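Local coordinates for protein extracellular PQQ-dependent sugar dehydrogenase (Coprinopsis cinerea, PDB 6JT6) that probably oxidises sugars with a pyrroloquinoline quinone cofactor and passes the electrons on through the haem of its cytochrome b domain, at residues G46-P51 with G55-S60; R85-T88 with P92-I95; P151-P154 with S158-L161. All blocks are in the same frame, centred on the assembly; numbering follows the deposited sequence.

Interaction 1. Residues G46-P51 with G55-S60; sequences GLFQGP and GWIGNS. With HEM (protoporphyrin IX containing Fe), chain C.
Phe-48 projects from strand 43-51 into the groove between Ile-57 and Asn-59, on the side of strand 56-60 turned from the haem. At the start of that strand Trp-56 goes the other way. With CG placed between the backbone N and the carbonyl carbon (chi1 58°), its indole reaches the porphyrin, CH2 lying 3.8 Å from C2C of the haem, while NE1 is satisfied by the carbonyl oxygen of Tyr-162. Ile-57 then points back toward strand 43-51. Its CG2, anti to the backbone N, rests 3.7 Å from CB of Phe-48, and the two side chains run past each other in opposite directions. Its longer branch carries CD1 to 3.7 Å from the amide N of Gly-50, a close fit to a residue that has no side chain. The carbonyl O of Ile-57 sits over the rim of one Phe-48 ring face. Strand 43-51 belongs to the mixed sheet and strand 56-60 to the antiparallel haem-bearing sheet, so this is face-to-face packing within a beta-sandwich, the two segments running at 142° to each other. Gly-58 contributes to both surfaces. Its CA makes a CH-pi contact over the same face of Phe-48, 4.3 Å from the ring centroid, and also lies 3.7 Å from the vinyl carbon CBC of the haem, where a side chain would collide with the cofactor. Asn-59 meets the phenyl ring at its edge, ND2 standing 3.6 Å from CE1 of Phe-48, with the amide and ring planes 72° apart. The buried amide is held from turning by outside partners, since ND2 is hydrogen-bonded to the hydroxyl of Tyr-30 and OD1 accepts from the backbone N of Leu-71. On the opposite side, its backbone O approaches CAC of the haem to 3.3 Å.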
loop_
_atom_site.group_PDB
_atom_site.type_symbol
_atom_site.label_atom_id
_atom_site.label_comp_id
_atom_site.label_asym_id
_atom_site.label_seq_id
_atom_site.Cartn_x
_atom_site.Cartn_y
_atom_site.Cartn_z
ATOM N N GLY A 46 0.783 -5.204 -1.158
ATOM C CA GLY A 46 1.151 -4.065 -0.312
ATOM C C GLY A 46 0.713 -4.223 1.139
ATOM O O GLY A 46 -0.184 -5.010 1.454
ATOM N N LEU A 47 1.354 -3.453 2.019
ATOM C CA LEU A 47 0.970 -3.378 3.413
ATOM C C LEU A 47 1.013 -1.926 3.837
ATOM O O LEU A 47 2.028 -1.249 3.605
ATOM C CB LEU A 47 1.929 -4.205 4.284
ATOM C CG LEU A 47 1.909 -3.898 5.809
ATOM C CD1 LEU A 47 0.636 -4.383 6.506
ATOM C CD2 LEU A 47 3.119 -4.507 6.502
ATOM N N PHE A 48 -0.090 -1.463 4.432
ATOM C CA PHE A 48 -0.132 -0.183 5.138
ATOM C C PHE A 48 -0.323 -0.560 6.592
ATOM O O PHE A 48 -1.274 -1.266 6.926
ATOM C CB PHE A 48 -1.337 0.664 4.719
ATOM C CG PHE A 48 -1.321 1.118 3.272
ATOM C CD1 PHE A 48 -0.129 1.487 2.631
ATOM C CD2 PHE A 48 -2.530 1.228 2.561
ATOM C CE1 PHE A 48 -0.159 1.942 1.308
ATOM C CE2 PHE A 48 -2.548 1.675 1.238
ATOM C CZ PHE A 48 -1.371 2.030 0.626
ATOM N N GLN A 49 0.536 -0.036 7.457
ATOM C CA GLN A 49 0.433 -0.324 8.881
ATOM C C GLN A 49 0.688 0.962 9.637
ATOM O O GLN A 49 1.606 1.707 9.308
ATOM C CB GLN A 49 1.452 -1.392 9.291
ATOM C CG GLN A 49 1.399 -1.747 10.779
ATOM C CD GLN A 49 2.087 -3.072 11.073
ATOM O OE1 GLN A 49 1.707 -4.104 10.548
ATOM N NE2 GLN A 49 3.109 -3.035 11.919
ATOM N N GLY A 50 -0.098 1.222 10.663
ATOM C CA GLY A 50 0.211 2.355 11.494
ATOM C C GLY A 50 -0.540 2.296 12.799
ATOM O O GLY A 50 -1.231 1.304 13.055
ATOM N N PRO A 51 -0.397 3.354 13.621
ATOM C CA PRO A 51 -1.136 3.513 14.879
ATOM C C PRO A 51 -2.622 3.330 14.609
ATOM O O PRO A 51 -3.111 3.812 13.594
ATOM C CB PRO A 51 -0.841 4.982 15.280
ATOM C CG PRO A 51 0.473 5.258 14.634
ATOM C CD PRO A 51 0.346 4.587 13.281
ATOM N N GLY A 55 -5.813 8.279 10.763
ATOM C CA GLY A 55 -7.010 8.418 9.917
ATOM C C GLY A 55 -6.977 7.580 8.649
ATOM O O GLY A 55 -7.899 6.790 8.385
ATOM N N TRP A 56 -5.907 7.741 7.875
ATOM C CA TRP A 56 -5.688 6.901 6.694
ATOM C C TRP A 56 -4.198 6.852 6.331
ATOM O O TRP A 56 -3.395 7.658 6.812
ATOM C CB TRP A 56 -6.542 7.379 5.500
ATOM C CG TRP A 56 -6.344 8.808 5.031
ATOM C CD1 TRP A 56 -7.147 9.883 5.305
ATOM C CD2 TRP A 56 -5.297 9.291 4.161
ATOM N NE1 TRP A 56 -6.650 11.020 4.663
ATOM C CE2 TRP A 56 -5.526 10.672 3.949
ATOM C CE3 TRP A 56 -4.170 8.677 3.549
ATOM C CZ2 TRP A 56 -4.701 11.455 3.114
ATOM C CZ3 TRP A 56 -3.340 9.454 2.722
ATOM C CH2 TRP A 56 -3.617 10.831 2.512
ATOM N N ILE A 57 -3.839 5.869 5.503
ATOM C CA ILE A 57 -2.459 5.608 5.121
ATOM C C ILE A 57 -2.493 5.300 3.622
ATOM O O ILE A 57 -3.316 4.497 3.167
ATOM C CB ILE A 57 -1.891 4.385 5.872
ATOM C CG1 ILE A 57 -2.163 4.481 7.384
ATOM C CG2 ILE A 57 -0.381 4.178 5.528
ATOM C CD1 ILE A 57 -1.883 3.185 8.155
ATOM N N GLY A 58 -1.594 5.926 2.873
ATOM C CA GLY A 58 -1.590 5.829 1.424
ATOM C C GLY A 58 -0.233 5.938 0.763
ATOM O O GLY A 58 0.789 6.172 1.418
ATOM N N ASN A 59 -0.216 5.684 -0.542
ATOM C CA ASN A 59 1.030 5.774 -1.289
ATOM C C ASN A 59 0.821 6.476 -2.619
ATOM O O ASN A 59 -0.294 6.836 -2.972
ATOM C CB ASN A 59 1.696 4.387 -1.480
ATOM C CG ASN A 59 0.810 3.386 -2.211
ATOM O OD1 ASN A 59 -0.108 3.755 -2.928
ATOM N ND2 ASN A 59 1.096 2.100 -2.028
ATOM N N SER A 60 1.923 6.679 -3.326
ATOM C CA SER A 60 1.907 6.967 -4.747
ATOM C C SER A 60 2.859 5.951 -5.361
ATOM O O SER A 60 3.993 5.789 -4.889
ATOM C CB SER A 60 2.390 8.378 -5.027
ATOM O OG SER A 60 2.608 8.499 -6.431
HETATM C CHA HEM C . 2.191 15.908 -1.568
HETATM C CHB HEM C . -2.176 18.058 -1.517
HETATM C CHC HEM C . -4.322 13.762 -0.901
HETATM C CHD HEM C . -0.018 11.587 -1.838
HETATM C C1A HEM C . 1.193 16.866 -1.554
HETATM C C2A HEM C . 1.423 18.265 -1.533
HETATM C C3A HEM C . 0.183 18.860 -1.506
HETATM C C4A HEM C . -0.808 17.841 -1.516
HETATM C CMA HEM C . -0.104 20.354 -1.474
HETATM C CAA HEM C . 2.771 18.970 -1.542
HETATM C CBA HEM C . 3.608 18.721 -0.275
HETATM C CGA HEM C . 2.898 19.003 1.023
HETATM O O1A HEM C . 2.597 18.082 1.829
HETATM O O2A HEM C . 2.605 20.183 1.312
HETATM C C1B HEM C . -3.145 17.078 -1.322
HETATM C C2B HEM C . -4.537 17.378 -1.136
HETATM C C3B HEM C . -5.150 16.160 -0.916
HETATM C C4B HEM C . -4.085 15.132 -0.994
HETATM C CMB HEM C . -5.171 18.784 -1.145
HETATM C CAB HEM C . -6.579 15.816 -0.672
HETATM C CBB HEM C . -7.412 16.577 0.030
HETATM C C1C HEM C . -3.346 12.768 -1.191
HETATM C C2C HEM C . -3.586 11.376 -1.204
HETATM C C3C HEM C . -2.367 10.739 -1.476
HETATM C C4C HEM C . -1.361 11.770 -1.600
HETATM C CMC HEM C . -4.957 10.756 -1.004
HETATM C CAC HEM C . -2.155 9.273 -1.631
HETATM C CBC HEM C . -2.836 8.375 -0.887
HETATM C C1D HEM C . 0.919 12.627 -1.751
HETATM C C2D HEM C . 2.372 12.383 -1.877
HETATM C C3D HEM C . 2.986 13.571 -1.827
HETATM C C4D HEM C . 1.891 14.552 -1.675
HETATM C CMD HEM C . 3.083 11.064 -2.031
HETATM C CAD HEM C . 4.492 13.831 -1.853
HETATM C CBD HEM C . 5.118 13.850 -3.235
HETATM C CGD HEM C . 4.718 15.123 -3.929
HETATM O O1D HEM C . 4.045 15.131 -4.996
HETATM O O2D HEM C . 5.040 16.196 -3.400
HETATM N NA HEM C . -0.183 16.622 -1.513
HETATM N NB HEM C . -2.928 15.760 -1.231
HETATM N NC HEM C . -1.999 12.977 -1.387
HETATM N ND HEM C . 0.667 13.962 -1.665
HETATM FE FE HEM C . -1.055 14.832 -1.470
#

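Interaction 2. Residues R85-T88 with P92-I95; sequences RWAT and PPSI. With HEM (protoporphyrin IX containing Fe), chain C.
Trp-86 and Ser-94 form an antiparallel hydrogen-bonded pair, Trp-86 N donating to Ser-94 O (2.9 Å) and Ser-94 N to Trp-86 O (2.8 Å). The pair closes a beta-hairpin whose second arm, strand 94-95, is an outermost strand of the haem-bearing sheet. Beside it, at the non-hydrogen-bonded pair of Arg-85 and Ile-95, the side chains diverge at first, yet Ile-95 bends back and places CD1 over one face of the guanidinium, 3.6 Å from NE of Arg-85. Pro-93 packs at the root of the arginine, its CB 3.6 Å from CB of Arg-85 and its CG near the methyl group of Ala-87. The same ring and Pro-92 line the haem pocket, Pro-93 CD lying 3.8 Å from the meso carbon CHC and Pro-92 CA 3.6 Å from the vinyl carbon CAB of the haem. The Arg-85 chain, extended from CG to NE, carries its charged end to the carbonyl oxygens of Pro-157 and Ser-159, while NE is hydrogen-bonded to Ser-83 OG. At the guanidinium edge, in its plane, a water accepts from Arg-85 NH1 and donates to Pro-93 O at 2.7 Å.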
loop_
_atom_site.group_PDB
_atom_site.type_symbol
_atom_site.label_atom_id
_atom_site.label_comp_id
_atom_site.label_asym_id
_atom_site.label_seq_id
_atom_site.Cartn_x
_atom_site.Cartn_y
_atom_site.Cartn_z
ATOM N N ARG A 85 -6.754 5.906 -6.392
ATOM C CA ARG A 85 -7.068 7.286 -6.788
ATOM C C ARG A 85 -6.037 7.910 -7.714
ATOM O O ARG A 85 -4.988 7.330 -7.949
ATOM C CB ARG A 85 -7.321 8.161 -5.564
ATOM C CG ARG A 85 -8.304 7.489 -4.624
ATOM C CD ARG A 85 -9.061 8.415 -3.744
ATOM N NE ARG A 85 -9.979 7.618 -2.923
ATOM C CZ ARG A 85 -10.771 8.108 -1.975
ATOM N NH1 ARG A 85 -10.759 9.426 -1.705
ATOM N NH2 ARG A 85 -11.569 7.278 -1.289
ATOM N N TRP A 86 -6.377 9.097 -8.229
ATOM C CA TRP A 86 -5.602 9.789 -9.241
ATOM C C TRP A 86 -5.822 11.291 -9.110
ATOM O O TRP A 86 -6.956 11.738 -9.060
ATOM C CB TRP A 86 -5.997 9.328 -10.636
ATOM C CG TRP A 86 -5.033 9.790 -11.673
ATOM C CD1 TRP A 86 -4.946 11.048 -12.208
ATOM C CD2 TRP A 86 -3.995 9.009 -12.299
ATOM N NE1 TRP A 86 -3.911 11.094 -13.141
ATOM C CE2 TRP A 86 -3.325 9.859 -13.222
ATOM C CE3 TRP A 86 -3.585 7.666 -12.195
ATOM C CZ2 TRP A 86 -2.262 9.404 -14.044
ATOM C CZ3 TRP A 86 -2.529 7.216 -13.003
ATOM C CH2 TRP A 86 -1.874 8.088 -13.904
ATOM N N ALA A 87 -4.720 12.049 -9.008
ATOM C CA ALA A 87 -4.728 13.519 -8.933
ATOM C C ALA A 87 -3.891 14.094 -10.091
ATOM O O ALA A 87 -2.772 13.629 -10.348
ATOM C CB ALA A 87 -4.124 13.951 -7.616
ATOM N N THR A 88 -4.400 15.096 -10.793
ATOM C CA THR A 88 -3.558 15.759 -11.814
ATOM C C THR A 88 -2.784 16.970 -11.259
ATOM O O THR A 88 -1.956 17.554 -11.966
ATOM C CB THR A 88 -4.382 16.179 -13.038
ATOM O OG1 THR A 88 -5.450 17.019 -12.596
ATOM C CG2 THR A 88 -4.979 14.948 -13.747
ATOM N N PRO A 92 -7.730 17.347 -4.093
ATOM C CA PRO A 92 -8.366 16.056 -3.765
ATOM C C PRO A 92 -8.356 15.064 -4.960
ATOM O O PRO A 92 -8.839 15.405 -6.043
ATOM C CB PRO A 92 -9.809 16.459 -3.368
ATOM C CG PRO A 92 -9.678 17.863 -2.852
ATOM C CD PRO A 92 -8.509 18.494 -3.560
ATOM N N PRO A 93 -7.744 13.871 -4.789
ATOM C CA PRO A 93 -7.730 12.877 -5.882
ATOM C C PRO A 93 -9.127 12.359 -6.241
ATOM O O PRO A 93 -10.026 12.318 -5.381
ATOM C CB PRO A 93 -6.880 11.732 -5.299
ATOM C CG PRO A 93 -5.983 12.424 -4.319
ATOM C CD PRO A 93 -6.871 13.451 -3.677
ATOM N N SER A 94 -9.286 11.956 -7.498
ATOM C CA SER A 94 -10.505 11.276 -7.964
ATOM C C SER A 94 -10.335 9.776 -7.875
ATOM O O SER A 94 -9.224 9.301 -7.859
ATOM C CB SER A 94 -10.712 11.584 -9.456
ATOM O OG SER A 94 -10.676 12.981 -9.691
ATOM N N ILE A 95 -11.436 9.037 -7.970
ATOM C CA ILE A 95 -11.409 7.579 -8.052
ATOM C C ILE A 95 -10.769 7.159 -9.371
ATOM O O ILE A 95 -11.037 7.741 -10.429
ATOM C CB ILE A 95 -12.828 6.947 -7.912
ATOM C CG1 ILE A 95 -13.503 7.316 -6.570
ATOM C CG2 ILE A 95 -12.790 5.432 -8.110
ATOM C CD1 ILE A 95 -12.673 7.098 -5.312
HETATM C CHA HEM C . 2.191 15.908 -1.568
HETATM C CHB HEM C . -2.176 18.058 -1.517
HETATM C CHC HEM C . -4.322 13.762 -0.901
HETATM C CHD HEM C . -0.018 11.587 -1.838
HETATM C C1A HEM C . 1.193 16.866 -1.554
HETATM C C2A HEM C . 1.423 18.265 -1.533
HETATM C C3A HEM C . 0.183 18.860 -1.506
HETATM C C4A HEM C . -0.808 17.841 -1.516
HETATM C CMA HEM C . -0.104 20.354 -1.474
HETATM C CAA HEM C . 2.771 18.970 -1.542
HETATM C CBA HEM C . 3.608 18.721 -0.275
HETATM C CGA HEM C . 2.898 19.003 1.023
HETATM O O1A HEM C . 2.597 18.082 1.829
HETATM O O2A HEM C . 2.605 20.183 1.312
HETATM C C1B HEM C . -3.145 17.078 -1.322
HETATM C C2B HEM C . -4.537 17.378 -1.136
HETATM C C3B HEM C . -5.150 16.160 -0.916
HETATM C C4B HEM C . -4.085 15.132 -0.994
HETATM C CMB HEM C . -5.171 18.784 -1.145
HETATM C CAB HEM C . -6.579 15.816 -0.672
HETATM C CBB HEM C . -7.412 16.577 0.030
HETATM C C1C HEM C . -3.346 12.768 -1.191
HETATM C C2C HEM C . -3.586 11.376 -1.204
HETATM C C3C HEM C . -2.367 10.739 -1.476
HETATM C C4C HEM C . -1.361 11.770 -1.600
HETATM C CMC HEM C . -4.957 10.756 -1.004
HETATM C CAC HEM C . -2.155 9.273 -1.631
HETATM C CBC HEM C . -2.836 8.375 -0.887
HETATM C C1D HEM C . 0.919 12.627 -1.751
HETATM C C2D HEM C . 2.372 12.383 -1.877
HETATM C C3D HEM C . 2.986 13.571 -1.827
HETATM C C4D HEM C . 1.891 14.552 -1.675
HETATM C CMD HEM C . 3.083 11.064 -2.031
HETATM C CAD HEM C . 4.492 13.831 -1.853
HETATM C CBD HEM C . 5.118 13.850 -3.235
HETATM C CGD HEM C . 4.718 15.123 -3.929
HETATM O O1D HEM C . 4.045 15.131 -4.996
HETATM O O2D HEM C . 5.040 16.196 -3.400
HETATM N NA HEM C . -0.183 16.622 -1.513
HETATM N NB HEM C . -2.928 15.760 -1.231
HETATM N NC HEM C . -1.999 12.977 -1.387
HETATM N ND HEM C . 0.667 13.962 -1.665
HETATM FE FE HEM C . -1.055 14.832 -1.470
HETATM O O HOH W 1 -9.726 11.909 -2.718
#

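Interaction 3. Residues P151-P154 with S158-L161; sequences PLTP and SSGL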
loop_
_atom_site.group_PDB
_atom_site.type_symbol
_atom_site.label_atom_id
_atom_site.label_comp_id
_atom_site.label_asym_id
_atom_site.label_seq_id
_atom_site.Cartn_x
_atom_site.Cartn_y
_atom_site.Cartn_z
ATOM N N PRO A 151 -11.393 9.010 6.462
ATOM C CA PRO A 151 -12.167 9.574 5.365
ATOM C C PRO A 151 -13.583 9.938 5.864
ATOM O O PRO A 151 -14.080 9.372 6.842
ATOM C CB PRO A 151 -12.177 8.427 4.329
ATOM C CG PRO A 151 -10.861 7.743 4.568
ATOM C CD PRO A 151 -10.784 7.705 6.071
ATOM N N LEU A 152 -14.193 10.918 5.208
ATOM C CA LEU A 152 -15.404 11.594 5.732
ATOM C C LEU A 152 -16.546 10.634 5.926
ATOM O O LEU A 152 -17.302 10.769 6.886
ATOM C CB LEU A 152 -15.857 12.699 4.762
ATOM C CG LEU A 152 -15.111 14.040 4.622
ATOM C CD1 LEU A 152 -15.509 14.980 5.733
ATOM C CD2 LEU A 152 -13.582 13.955 4.506
ATOM N N THR A 153 -16.671 9.676 5.007
ATOM C CA THR A 153 -17.684 8.626 5.102
ATOM C C THR A 153 -16.949 7.270 5.049
ATOM O O THR A 153 -16.845 6.650 4.013
ATOM C CB THR A 153 -18.776 8.764 4.017
ATOM O OG1 THR A 153 -18.171 8.720 2.721
ATOM C CG2 THR A 153 -19.503 10.123 4.152
ATOM N N PRO A 154 -16.424 6.824 6.203
ATOM C CA PRO A 154 -15.447 5.725 6.204
ATOM C C PRO A 154 -16.013 4.358 5.778
ATOM O O PRO A 154 -15.244 3.458 5.471
ATOM C CB PRO A 154 -14.915 5.709 7.637
ATOM C CG PRO A 154 -15.842 6.533 8.450
ATOM C CD PRO A 154 -16.613 7.432 7.538
ATOM N N SER A 158 -15.083 4.882 -1.723
ATOM C CA SER A 158 -14.901 6.131 -2.520
ATOM C C SER A 158 -15.019 7.430 -1.727
ATOM O O SER A 158 -15.086 8.529 -2.310
ATOM C CB SER A 158 -15.851 6.132 -3.725
ATOM O OG SER A 158 -15.415 5.109 -4.608
ATOM N N SER A 159 -15.038 7.306 -0.409
ATOM C CA SER A 159 -15.110 8.459 0.505
ATOM C C SER A 159 -14.145 9.577 0.153
ATOM O O SER A 159 -12.986 9.330 -0.160
ATOM C CB SER A 159 -14.795 8.027 1.948
ATOM O OG SER A 159 -14.872 9.146 2.805
ATOM N N GLY A 160 -14.638 10.804 0.212
ATOM C CA GLY A 160 -13.756 11.977 0.308
ATOM C C GLY A 160 -12.853 11.895 1.534
ATOM O O GLY A 160 -13.159 11.209 2.539
ATOM N N LEU A 161 -11.725 12.576 1.445
ATOM C CA LEU A 161 -10.772 12.573 2.556
ATOM C C LEU A 161 -10.071 13.926 2.711
ATOM O O LEU A 161 -9.969 14.705 1.765
ATOM C CB LEU A 161 -9.785 11.411 2.407
ATOM C CG LEU A 161 -9.079 11.159 1.086
ATOM C CD1 LEU A 161 -8.118 12.291 0.777
ATOM C CD2 LEU A 161 -8.332 9.829 1.118
HETATM O O HOH W 2 -17.493 11.191 1.298
#
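The hydroxyl of Ser-159 is the buried polar centre of this contact, gripped between Thr-153 and the next peptide of its own segment. Its OG stands anti to the backbone N (chi1 -180°), which points it at residues 151-154. There it accepts a nearly straight bond from Thr-153 N, 2.9 Å away with an N-H...O angle of 164°. The hydroxyl proton goes to the carbonyl oxygen of Gly-160, at 2.7 Å from OG. That oxygen takes a second proton, from Leu-152 N (2.9 Å), so backbone and side chain are tied together around it, and Pro-151 presses in from the buried side with CB 3.2 Å from Ser-159 OG. Leu-161, which also touches the haem, packs on the same proline (CB to CB 4.3 Å). Both segments lie in the long connection between the neighbouring antiparallel strands 138-146 and 166-173 of the haem-bearing sheet, where, with no regular secondary structure, they are joined by these side chain-to-backbone and backbone bonds. With an alanine here, Thr-153 N would probably lose its acceptor and Gly-160 O one of its two donors, leaving this part of the loop freer to shift. The outer side is looser. Leu-152, largely exposed, brings CD2 to 3.4 Å from Gly-160 O, and a water bridges Thr-153 OG1 to Gly-160 N, the latter at 3.1 Å.

Overall arrangement
Along the chain the three contacts follow one another without overlap, all inside the cytochrome domain. Interaction 1 lies nearest the middle, where the two sheets of the sandwich meet, and interactions 2 and 3 lie farther out, their centres about 17 Å and 15 Å from its own. Strand 56-60, the loop leading into strand 94-95, and the loop between strands 138-146 and 166-173 all belong to, or extend from, the antiparallel sheet, and each supplies residues to the haem pocket. Interactions 2 and 3, about 13 Å apart between centres, also meet where Ile-95 CD1 packs on Ser-158, while Trp-56 packs on Leu-161 and Pro-151. The cofactor is thus bordered by pieces far apart in sequence.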